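Local coordinates for protein endoglycosidase (PDB 6Q64) that probably hydrolyses glycosidic bonds in complex N-glycans as an endo-acting glycoside hydrolase of family 18, at residues F185-Q190 against V215-L220; Y189-G194 against P237-T242; A129-I134 against D175-Y180. The protein carries 1 engineered substitution. All coordinates share one frame; numbering follows the deposited sequence.

Interaction 1: F185-Q190 against V215-L220. Engineered in segment 185-190: Gln190 (natural residue Glu).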
loop_
_atom_site.group_PDB
_atom_site.type_symbol
_atom_site.label_atom_id
_atom_site.label_comp_id
_atom_site.label_asym_id
_atom_site.label_seq_id
_atom_site.Cartn_x
_atom_site.Cartn_y
_atom_site.Cartn_z
ATOM N N PHE A 185 0.869 -7.545 4.186
ATOM C CA PHE A 185 0.380 -7.975 2.860
ATOM C C PHE A 185 -0.645 -6.985 2.327
ATOM O O PHE A 185 -1.329 -6.277 3.118
ATOM C CB PHE A 185 -0.185 -9.392 2.936
ATOM C CG PHE A 185 -0.416 -9.994 1.581
ATOM C CD1 PHE A 185 0.632 -10.512 0.845
ATOM C CD2 PHE A 185 -1.679 -9.983 1.010
ATOM C CE1 PHE A 185 0.420 -11.040 -0.421
ATOM C CE2 PHE A 185 -1.892 -10.514 -0.256
ATOM C CZ PHE A 185 -0.838 -11.036 -0.977
ATOM N N ASP A 186 -0.711 -6.961 1.002
ATOM C CA ASP A 186 -1.578 -6.093 0.184
ATOM C C ASP A 186 -2.317 -7.003 -0.777
ATOM O O ASP A 186 -1.707 -7.412 -1.775
ATOM C CB ASP A 186 -0.800 -5.070 -0.640
ATOM C CG ASP A 186 -1.644 -4.166 -1.534
ATOM O OD1 ASP A 186 -2.672 -4.603 -2.055
ATOM O OD2 ASP A 186 -1.252 -3.026 -1.718
ATOM N N ILE A 187 -3.598 -7.250 -0.504
ATOM C CA ILE A 187 -4.470 -8.020 -1.418
ATOM C C ILE A 187 -4.854 -7.110 -2.583
ATOM O O ILE A 187 -5.585 -6.157 -2.329
ATOM C CB ILE A 187 -5.684 -8.540 -0.639
ATOM C CG1 ILE A 187 -5.256 -9.450 0.515
ATOM C CG2 ILE A 187 -6.633 -9.234 -1.591
ATOM C CD1 ILE A 187 -6.277 -9.582 1.615
ATOM N N ASP A 188 -4.311 -7.345 -3.777
ATOM C CA ASP A 188 -4.807 -6.716 -5.030
ATOM C C ASP A 188 -6.057 -7.504 -5.428
ATOM O O ASP A 188 -5.897 -8.602 -6.042
ATOM C CB ASP A 188 -3.742 -6.661 -6.138
ATOM C CG ASP A 188 -4.129 -5.813 -7.353
ATOM O OD1 ASP A 188 -5.276 -5.315 -7.391
ATOM O OD2 ASP A 188 -3.278 -5.654 -8.273
ATOM N N TYR A 189 -7.241 -6.978 -5.076
ATOM C CA TYR A 189 -8.566 -7.640 -5.270
ATOM C C TYR A 189 -9.310 -6.976 -6.430
ATOM O O TYR A 189 -9.759 -5.834 -6.234
ATOM C CB TYR A 189 -9.383 -7.619 -3.974
ATOM C CG TYR A 189 -10.411 -8.719 -3.849
ATOM C CD1 TYR A 189 -10.027 -10.041 -3.701
ATOM C CD2 TYR A 189 -11.776 -8.442 -3.859
ATOM C CE1 TYR A 189 -10.960 -11.058 -3.573
ATOM C CE2 TYR A 189 -12.725 -9.443 -3.720
ATOM C CZ TYR A 189 -12.312 -10.761 -3.587
ATOM O OH TYR A 189 -13.227 -11.763 -3.439
ATOM N N GLN A 190 -9.431 -7.674 -7.572
ATOM C CA GLN A 190 -10.022 -7.126 -8.825
ATOM C C GLN A 190 -10.830 -8.197 -9.557
ATOM O O GLN A 190 -10.607 -8.459 -10.737
ATOM C CB GLN A 190 -8.922 -6.497 -9.685
ATOM C CG GLN A 190 -8.875 -4.983 -9.536
ATOM C CD GLN A 190 -7.620 -4.362 -10.084
ATOM O OE1 GLN A 190 -6.881 -3.687 -9.371
ATOM N NE2 GLN A 190 -7.373 -4.598 -11.362
ATOM N N VAL A 215 -12.419 -16.303 5.458
ATOM C CA VAL A 215 -11.510 -17.036 6.398
ATOM C C VAL A 215 -10.066 -16.867 5.884
ATOM O O VAL A 215 -9.100 -17.018 6.681
ATOM C CB VAL A 215 -11.952 -18.495 6.662
ATOM C CG1 VAL A 215 -11.955 -19.340 5.405
ATOM C CG2 VAL A 215 -11.132 -19.154 7.770
ATOM N N PHE A 216 -9.932 -16.444 4.625
ATOM C CA PHE A 216 -8.645 -16.006 4.040
ATOM C C PHE A 216 -8.114 -14.838 4.873
ATOM O O PHE A 216 -7.108 -14.961 5.613
ATOM C CB PHE A 216 -8.837 -15.645 2.569
ATOM C CG PHE A 216 -7.553 -15.235 1.903
ATOM C CD1 PHE A 216 -6.481 -16.114 1.858
ATOM C CD2 PHE A 216 -7.397 -13.962 1.367
ATOM C CE1 PHE A 216 -5.287 -15.741 1.261
ATOM C CE2 PHE A 216 -6.199 -13.587 0.776
ATOM C CZ PHE A 216 -5.149 -14.483 0.721
ATOM N N ILE A 217 -8.838 -13.731 4.786
ATOM C CA ILE A 217 -8.571 -12.465 5.523
ATOM C C ILE A 217 -8.550 -12.739 7.024
ATOM O O ILE A 217 -7.748 -12.129 7.706
ATOM C CB ILE A 217 -9.658 -11.443 5.171
ATOM C CG1 ILE A 217 -9.571 -11.023 3.706
ATOM C CG2 ILE A 217 -9.611 -10.258 6.108
ATOM C CD1 ILE A 217 -10.777 -10.268 3.251
ATOM N N GLU A 218 -9.439 -13.597 7.513
ATOM C CA GLU A 218 -9.512 -13.931 8.957
ATOM C C GLU A 218 -8.162 -14.516 9.396
ATOM O O GLU A 218 -7.692 -14.119 10.486
ATOM C CB GLU A 218 -10.673 -14.891 9.223
ATOM C CG GLU A 218 -11.819 -14.301 10.016
ATOM C CD GLU A 218 -12.962 -15.283 10.232
ATOM O OE1 GLU A 218 -12.681 -16.470 10.551
ATOM O OE2 GLU A 218 -14.131 -14.881 10.046
ATOM N N THR A 219 -7.566 -15.395 8.571
ATOM C CA THR A 219 -6.315 -16.145 8.887
ATOM C C THR A 219 -5.094 -15.226 8.815
ATOM O O THR A 219 -4.224 -15.353 9.680
ATOM C CB THR A 219 -6.038 -17.319 7.945
ATOM O OG1 THR A 219 -7.197 -18.148 7.809
ATOM C CG2 THR A 219 -4.878 -18.156 8.442
ATOM N N LEU A 220 -5.029 -14.341 7.824
ATOM C CA LEU A 220 -3.989 -13.281 7.767
ATOM C C LEU A 220 -4.099 -12.372 9.000
ATOM O O LEU A 220 -3.084 -12.244 9.678
ATOM C CB LEU A 220 -4.125 -12.500 6.465
ATOM C CG LEU A 220 -3.894 -13.321 5.202
ATOM C CD1 LEU A 220 -4.292 -12.555 3.949
ATOM C CD2 LEU A 220 -2.441 -13.750 5.117
#
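The Phe216 ring is met from two directions: Ile187 CD1 comes in obliquely, 4.1 Å from CE2, and Leu220 CD1 from the next turn of the same helix rests on one face, 3.8 Å above its plane and shifted toward the rim. On the strand side, Ile187 CG1 lies at the edge of the Phe185 ring, in its plane, while that ring also packs edge-to-face with Trp133. A single methyl, Ile187 CD1, makes every cross-interface contact; besides Phe216 it meets Ile217 CG1 at 4.2 Å and Leu220 CD1 at 4.3 Å. With CG1 anti to the carbonyl carbon (chi1 -60°), the long branch of this beta-branched residue, well suited to a strand, reaches all three helix side chains, crossing Ile217 at about a right angle. The segments run nearly antiparallel, at 167°, in the strand-to-helix layer of a TIM barrel, helix 211-224 following strand 184-189. Asp186, Asp188 and engineered Gln190, naturally Glu, fit the acidic DxxDxDxE signature of family 18, whose last Glu is, as in relatives, probably the catalytic acid. With only carbon atoms meeting, the contact rests on dispersion and the hydrophobic effect, with shape rather than bond direction setting the fit.

Interaction 2: Y189-G194 against P237-T242. Engineered in segment 189-194: Gln190 (natural residue Glu).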
loop_
_atom_site.group_PDB
_atom_site.type_symbol
_atom_site.label_atom_id
_atom_site.label_comp_id
_atom_site.label_asym_id
_atom_site.label_seq_id
_atom_site.Cartn_x
_atom_site.Cartn_y
_atom_site.Cartn_z
ATOM N N TYR A 189 -7.241 -6.978 -5.076
ATOM C CA TYR A 189 -8.566 -7.640 -5.270
ATOM C C TYR A 189 -9.310 -6.976 -6.430
ATOM O O TYR A 189 -9.759 -5.834 -6.234
ATOM C CB TYR A 189 -9.383 -7.619 -3.974
ATOM C CG TYR A 189 -10.411 -8.719 -3.849
ATOM C CD1 TYR A 189 -10.027 -10.041 -3.701
ATOM C CD2 TYR A 189 -11.776 -8.442 -3.859
ATOM C CE1 TYR A 189 -10.960 -11.058 -3.573
ATOM C CE2 TYR A 189 -12.725 -9.443 -3.720
ATOM C CZ TYR A 189 -12.312 -10.761 -3.587
ATOM O OH TYR A 189 -13.227 -11.763 -3.439
ATOM N N GLN A 190 -9.431 -7.674 -7.572
ATOM C CA GLN A 190 -10.022 -7.126 -8.825
ATOM C C GLN A 190 -10.830 -8.197 -9.557
ATOM O O GLN A 190 -10.607 -8.459 -10.737
ATOM C CB GLN A 190 -8.922 -6.497 -9.685
ATOM C CG GLN A 190 -8.875 -4.983 -9.536
ATOM C CD GLN A 190 -7.620 -4.362 -10.084
ATOM O OE1 GLN A 190 -6.881 -3.687 -9.371
ATOM N NE2 GLN A 190 -7.373 -4.598 -11.362
ATOM N N PRO A 191 -11.875 -8.778 -8.920
ATOM C CA PRO A 191 -12.869 -9.551 -9.659
ATOM C C PRO A 191 -13.654 -8.472 -10.393
ATOM O O PRO A 191 -13.648 -7.359 -9.925
ATOM C CB PRO A 191 -13.674 -10.224 -8.556
ATOM C CG PRO A 191 -13.628 -9.191 -7.432
ATOM C CD PRO A 191 -12.219 -8.652 -7.491
ATOM N N GLY A 192 -14.244 -8.774 -11.538
ATOM C CA GLY A 192 -15.043 -7.756 -12.249
ATOM C C GLY A 192 -14.207 -6.566 -12.705
ATOM O O GLY A 192 -14.802 -5.547 -13.087
ATOM N N TYR A 193 -12.877 -6.679 -12.639
ATOM C CA TYR A 193 -11.961 -6.123 -13.663
ATOM C C TYR A 193 -11.160 -7.273 -14.289
ATOM O O TYR A 193 -10.010 -7.064 -14.657
ATOM C CB TYR A 193 -11.117 -5.005 -13.062
ATOM C CG TYR A 193 -11.926 -3.842 -12.562
ATOM C CD1 TYR A 193 -12.951 -3.288 -13.318
ATOM C CD2 TYR A 193 -11.658 -3.285 -11.325
ATOM C CE1 TYR A 193 -13.707 -2.226 -12.841
ATOM C CE2 TYR A 193 -12.386 -2.211 -10.839
ATOM C CZ TYR A 193 -13.413 -1.682 -11.599
ATOM O OH TYR A 193 -14.115 -0.630 -11.096
ATOM N N GLY A 194 -11.776 -8.449 -14.418
ATOM C CA GLY A 194 -11.190 -9.621 -15.077
ATOM C C GLY A 194 -10.421 -10.526 -14.128
ATOM O O GLY A 194 -10.053 -11.616 -14.563
ATOM N N PRO A 237 -11.612 -2.814 -2.360
ATOM C CA PRO A 237 -11.847 -2.978 -0.936
ATOM C C PRO A 237 -13.337 -2.752 -0.562
ATOM O O PRO A 237 -13.720 -3.191 0.508
ATOM C CB PRO A 237 -10.919 -1.905 -0.360
ATOM C CG PRO A 237 -10.953 -0.825 -1.412
ATOM C CD PRO A 237 -10.810 -1.636 -2.679
ATOM N N ASP A 238 -14.129 -2.087 -1.427
ATOM C CA ASP A 238 -15.568 -1.748 -1.203
ATOM C C ASP A 238 -16.411 -3.035 -1.002
ATOM O O ASP A 238 -17.460 -2.947 -0.387
ATOM C CB ASP A 238 -16.100 -0.836 -2.320
ATOM C CG ASP A 238 -15.782 -1.350 -3.712
ATOM O OD1 ASP A 238 -14.585 -1.370 -4.067
ATOM O OD2 ASP A 238 -16.713 -1.795 -4.408
ATOM N N LEU A 239 -15.937 -4.201 -1.441
ATOM C CA LEU A 239 -16.601 -5.514 -1.259
ATOM C C LEU A 239 -16.381 -6.040 0.160
ATOM O O LEU A 239 -16.929 -7.102 0.493
ATOM C CB LEU A 239 -16.010 -6.492 -2.273
ATOM C CG LEU A 239 -16.290 -6.109 -3.720
ATOM C CD1 LEU A 239 -15.556 -7.019 -4.696
ATOM C CD2 LEU A 239 -17.778 -6.153 -3.963
ATOM N N LEU A 240 -15.574 -5.380 0.969
ATOM C CA LEU A 240 -15.460 -5.804 2.380
ATOM C C LEU A 240 -16.816 -5.570 3.089
ATOM O O LEU A 240 -17.407 -4.490 2.939
ATOM C CB LEU A 240 -14.291 -5.072 3.060
ATOM C CG LEU A 240 -12.884 -5.543 2.671
ATOM C CD1 LEU A 240 -11.825 -4.551 3.128
ATOM C CD2 LEU A 240 -12.550 -6.913 3.239
ATOM N N SER A 241 -17.307 -6.559 3.842
ATOM C CA SER A 241 -18.390 -6.353 4.833
ATOM C C SER A 241 -17.904 -5.381 5.906
ATOM O O SER A 241 -16.715 -5.291 6.107
ATOM C CB SER A 241 -18.825 -7.635 5.446
ATOM O OG SER A 241 -17.839 -8.136 6.339
ATOM N N THR A 242 -18.820 -4.685 6.567
ATOM C CA THR A 242 -18.543 -3.751 7.681
ATOM C C THR A 242 -17.586 -4.461 8.649
ATOM O O THR A 242 -16.537 -3.893 8.989
ATOM C CB THR A 242 -19.856 -3.276 8.333
ATOM O OG1 THR A 242 -20.791 -2.729 7.403
ATOM C CG2 THR A 242 -19.662 -2.165 9.332
#
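Leu239 makes the apolar contact by itself on its side, using one methyl group. Its CD1 sits at the edge of the Tyr189 ring, near the ring plane and 3.9 Å from CE2, and it also lies 4.0 Å from Pro191 CG. Leu239 CG is anti to the carbonyl carbon (chi1 -64°), which carries the methyl to the place where ring and proline come together. Those two are themselves packed: Pro191 CD stands over one face of the Tyr189 ring, 3.6 Å above its plane and toward the rim. Together they form an apolar corner into which the leucine methyl fits. Each segment has hydrogen bonds of its own. Engineered Gln190, glutamate in nature, begins a type II turn whose closing bond, Tyr193 N to Gln190 O at 3.5 Å, is weak; Gly192 supplies the positive phi (63°) that its third position needs. Opposite, Leu240 N bonds to Pro237 O at 2.9 Å, Ser241 is the N-cap of the following helix, and Leu239 and Ser241 are tied to Ile205 through the backbone. The loops follow neighbouring strands, 184-189 and 230-235, at the C-terminal ends of the TIM barrel strands, the side where family 18 enzymes have their active site.

Interaction 3: A129-I134 against D175-Y180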
loop_
_atom_site.group_PDB
_atom_site.type_symbol
_atom_site.label_atom_id
_atom_site.label_comp_id
_atom_site.label_asym_id
_atom_site.label_seq_id
_atom_site.Cartn_x
_atom_site.Cartn_y
_atom_site.Cartn_z
ATOM N N ALA A 129 7.107 -2.171 4.647
ATOM C CA ALA A 129 7.077 -2.731 3.285
ATOM C C ALA A 129 6.165 -3.952 3.249
ATOM O O ALA A 129 6.305 -4.853 4.124
ATOM C CB ALA A 129 8.476 -3.059 2.839
ATOM N N LEU A 130 5.269 -3.971 2.261
ATOM C CA LEU A 130 4.240 -5.027 2.110
ATOM C C LEU A 130 4.564 -5.894 0.909
ATOM O O LEU A 130 4.824 -5.335 -0.157
ATOM C CB LEU A 130 2.886 -4.359 1.866
ATOM C CG LEU A 130 2.388 -3.456 2.977
ATOM C CD1 LEU A 130 0.941 -3.109 2.715
ATOM C CD2 LEU A 130 2.554 -4.116 4.343
ATOM N N LEU A 131 4.391 -7.196 1.054
ATOM C CA LEU A 131 4.202 -8.067 -0.124
ATOM C C LEU A 131 2.873 -7.701 -0.768
ATOM O O LEU A 131 2.040 -7.156 -0.083
ATOM C CB LEU A 131 4.252 -9.533 0.297
ATOM C CG LEU A 131 5.658 -10.113 0.303
ATOM C CD1 LEU A 131 5.613 -11.629 0.205
ATOM C CD2 LEU A 131 6.497 -9.531 -0.834
ATOM N N CYS A 132 2.723 -8.010 -2.046
ATOM C CA CYS A 132 1.624 -7.539 -2.900
ATOM C C CYS A 132 1.568 -8.357 -4.175
ATOM O O CYS A 132 2.620 -8.644 -4.712
ATOM C CB CYS A 132 1.846 -6.112 -3.344
ATOM S SG CYS A 132 0.511 -5.572 -4.430
ATOM N N TRP A 133 0.365 -8.671 -4.637
ATOM C CA TRP A 133 0.082 -9.454 -5.867
ATOM C C TRP A 133 -1.410 -9.763 -5.903
ATOM O O TRP A 133 -2.023 -9.766 -4.833
ATOM C CB TRP A 133 0.920 -10.729 -5.956
ATOM C CG TRP A 133 0.596 -11.843 -5.005
ATOM C CD1 TRP A 133 -0.528 -12.613 -5.010
ATOM C CD2 TRP A 133 1.457 -12.419 -3.999
ATOM N NE1 TRP A 133 -0.446 -13.594 -4.059
ATOM C CE2 TRP A 133 0.759 -13.496 -3.414
ATOM C CE3 TRP A 133 2.731 -12.113 -3.498
ATOM C CZ2 TRP A 133 1.292 -14.263 -2.374
ATOM C CZ3 TRP A 133 3.263 -12.875 -2.476
ATOM C CH2 TRP A 133 2.553 -13.942 -1.923
ATOM N N ILE A 134 -1.930 -9.983 -7.109
ATOM C CA ILE A 134 -3.379 -10.131 -7.409
ATOM C C ILE A 134 -3.868 -11.409 -6.739
ATOM O O ILE A 134 -3.189 -12.436 -6.839
ATOM C CB ILE A 134 -3.676 -10.150 -8.920
ATOM C CG1 ILE A 134 -3.638 -8.742 -9.518
ATOM C CG2 ILE A 134 -5.011 -10.840 -9.195
ATOM C CD1 ILE A 134 -3.568 -8.728 -11.035
ATOM N N ASP A 175 3.921 -17.074 6.568
ATOM C CA ASP A 175 5.257 -17.710 6.547
ATOM C C ASP A 175 6.201 -16.751 5.845
ATOM O O ASP A 175 7.133 -16.252 6.496
ATOM C CB ASP A 175 5.283 -19.011 5.743
ATOM C CG ASP A 175 4.745 -20.190 6.518
ATOM O OD1 ASP A 175 4.452 -20.012 7.739
ATOM O OD2 ASP A 175 4.629 -21.269 5.899
ATOM N N SER A 176 5.908 -16.502 4.567
ATOM C CA SER A 176 6.868 -15.965 3.572
ATOM C C SER A 176 7.139 -14.489 3.905
ATOM O O SER A 176 8.255 -14.036 3.662
ATOM C CB SER A 176 6.387 -16.243 2.160
ATOM O OG SER A 176 6.376 -15.071 1.372
ATOM N N ILE A 177 6.189 -13.822 4.555
ATOM C CA ILE A 177 6.336 -12.445 5.112
ATOM C C ILE A 177 7.257 -12.495 6.333
ATOM O O ILE A 177 8.088 -11.580 6.454
ATOM C CB ILE A 177 4.956 -11.841 5.466
ATOM C CG1 ILE A 177 4.283 -11.261 4.222
ATOM C CG2 ILE A 177 5.037 -10.811 6.588
ATOM C CD1 ILE A 177 2.806 -11.075 4.371
ATOM N N GLU A 178 7.068 -13.467 7.235
ATOM C CA GLU A 178 7.796 -13.536 8.536
ATOM C C GLU A 178 9.263 -13.873 8.238
ATOM O O GLU A 178 10.151 -13.419 8.992
ATOM C CB GLU A 178 7.144 -14.553 9.483
ATOM C CG GLU A 178 5.689 -14.227 9.826
ATOM C CD GLU A 178 5.049 -15.066 10.931
ATOM O OE1 GLU A 178 3.803 -15.276 10.915
ATOM O OE2 GLU A 178 5.792 -15.484 11.828
ATOM N N LYS A 179 9.484 -14.611 7.145
ATOM C CA LYS A 179 10.802 -15.132 6.689
ATOM C C LYS A 179 11.724 -13.978 6.282
ATOM O O LYS A 179 12.920 -14.108 6.459
ATOM C CB LYS A 179 10.618 -16.078 5.496
ATOM C CG LYS A 179 11.851 -16.235 4.622
ATOM C CD LYS A 179 11.734 -17.279 3.545
ATOM C CE LYS A 179 13.094 -17.762 3.086
ATOM N NZ LYS A 179 12.995 -19.120 2.518
ATOM N N TYR A 180 11.191 -12.915 5.698
ATOM C CA TYR A 180 11.992 -11.776 5.190
ATOM C C TYR A 180 11.725 -10.556 6.083
ATOM O O TYR A 180 12.134 -9.458 5.720
ATOM C CB TYR A 180 11.720 -11.631 3.689
ATOM C CG TYR A 180 12.378 -12.701 2.839
ATOM C CD1 TYR A 180 13.772 -12.793 2.750
ATOM C CD2 TYR A 180 11.622 -13.611 2.109
ATOM C CE1 TYR A 180 14.395 -13.750 1.962
ATOM C CE2 TYR A 180 12.233 -14.580 1.322
ATOM C CZ TYR A 180 13.621 -14.650 1.246
ATOM O OH TYR A 180 14.223 -15.619 0.489
#
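Leu131 of strand 128-135 packs against Ser176 and Ile177 near the end of helix 162-179, the helical arm of a beta-alpha-beta crossover that leads from this strand to its parallel neighbour, strand 184-189. Leu131 does the reaching. It points toward the helix, and with CG beside the backbone N (chi1 -88°) its CD1 arrives 3.7 Å from Ser176 OG and 4.2 Å from Ile177 CG1. The first of these is a van der Waals contact of a methyl with a hydroxyl oxygen; the second is plain hydrocarbon packing. The small serine lets the leucine methyl come close to the helix, and Ile177, with CG1 held beside its backbone N (chi1 -82°), directs its longer branch to the strand side. In a TIM barrel each strand turns one set of side chains to the lumen and the other to the surrounding helices. Here Leu131 belongs to the outer set, whereas Leu130 points the other way. Phe185 of the adjacent strand touches both Leu131 and Ile177, so that the leucine is packed along the sheet as well as against the helix. Near the helix end Lys179 N still bonds to Asp175 O at 2.9 Å. On the outer side of the helix charge takes over from hydrocarbon: Asp175 OD1 and Glu178 OE1 each form a salt bridge to Arg223 of the next helix, 211-224.

In the fold
Interactions 1 and 3 are both buried strand-to-helix layers of one barrel, on neighbouring parallel strands: helix 162-179, used by interaction 3, leads directly into strand 184-189, used by interaction 1. They touch at several points, among them Asp186 CB and Leu131 O, 3.6 Å apart. Interaction 1 is purely hydrocarbon, whereas interaction 3, nearer a helix end, admits a hydroxyl. Interaction 2 shares Tyr189 and Gln190 with interaction 1 and touches it through Ile217 CD1 and Leu240 CD2, at 3.8 Å; it joins the end of strand 184-189 and its loop to the loop after strand 230-235, mixing buried apolar packing with exposed turn residues. Interactions 2 and 3 do not touch.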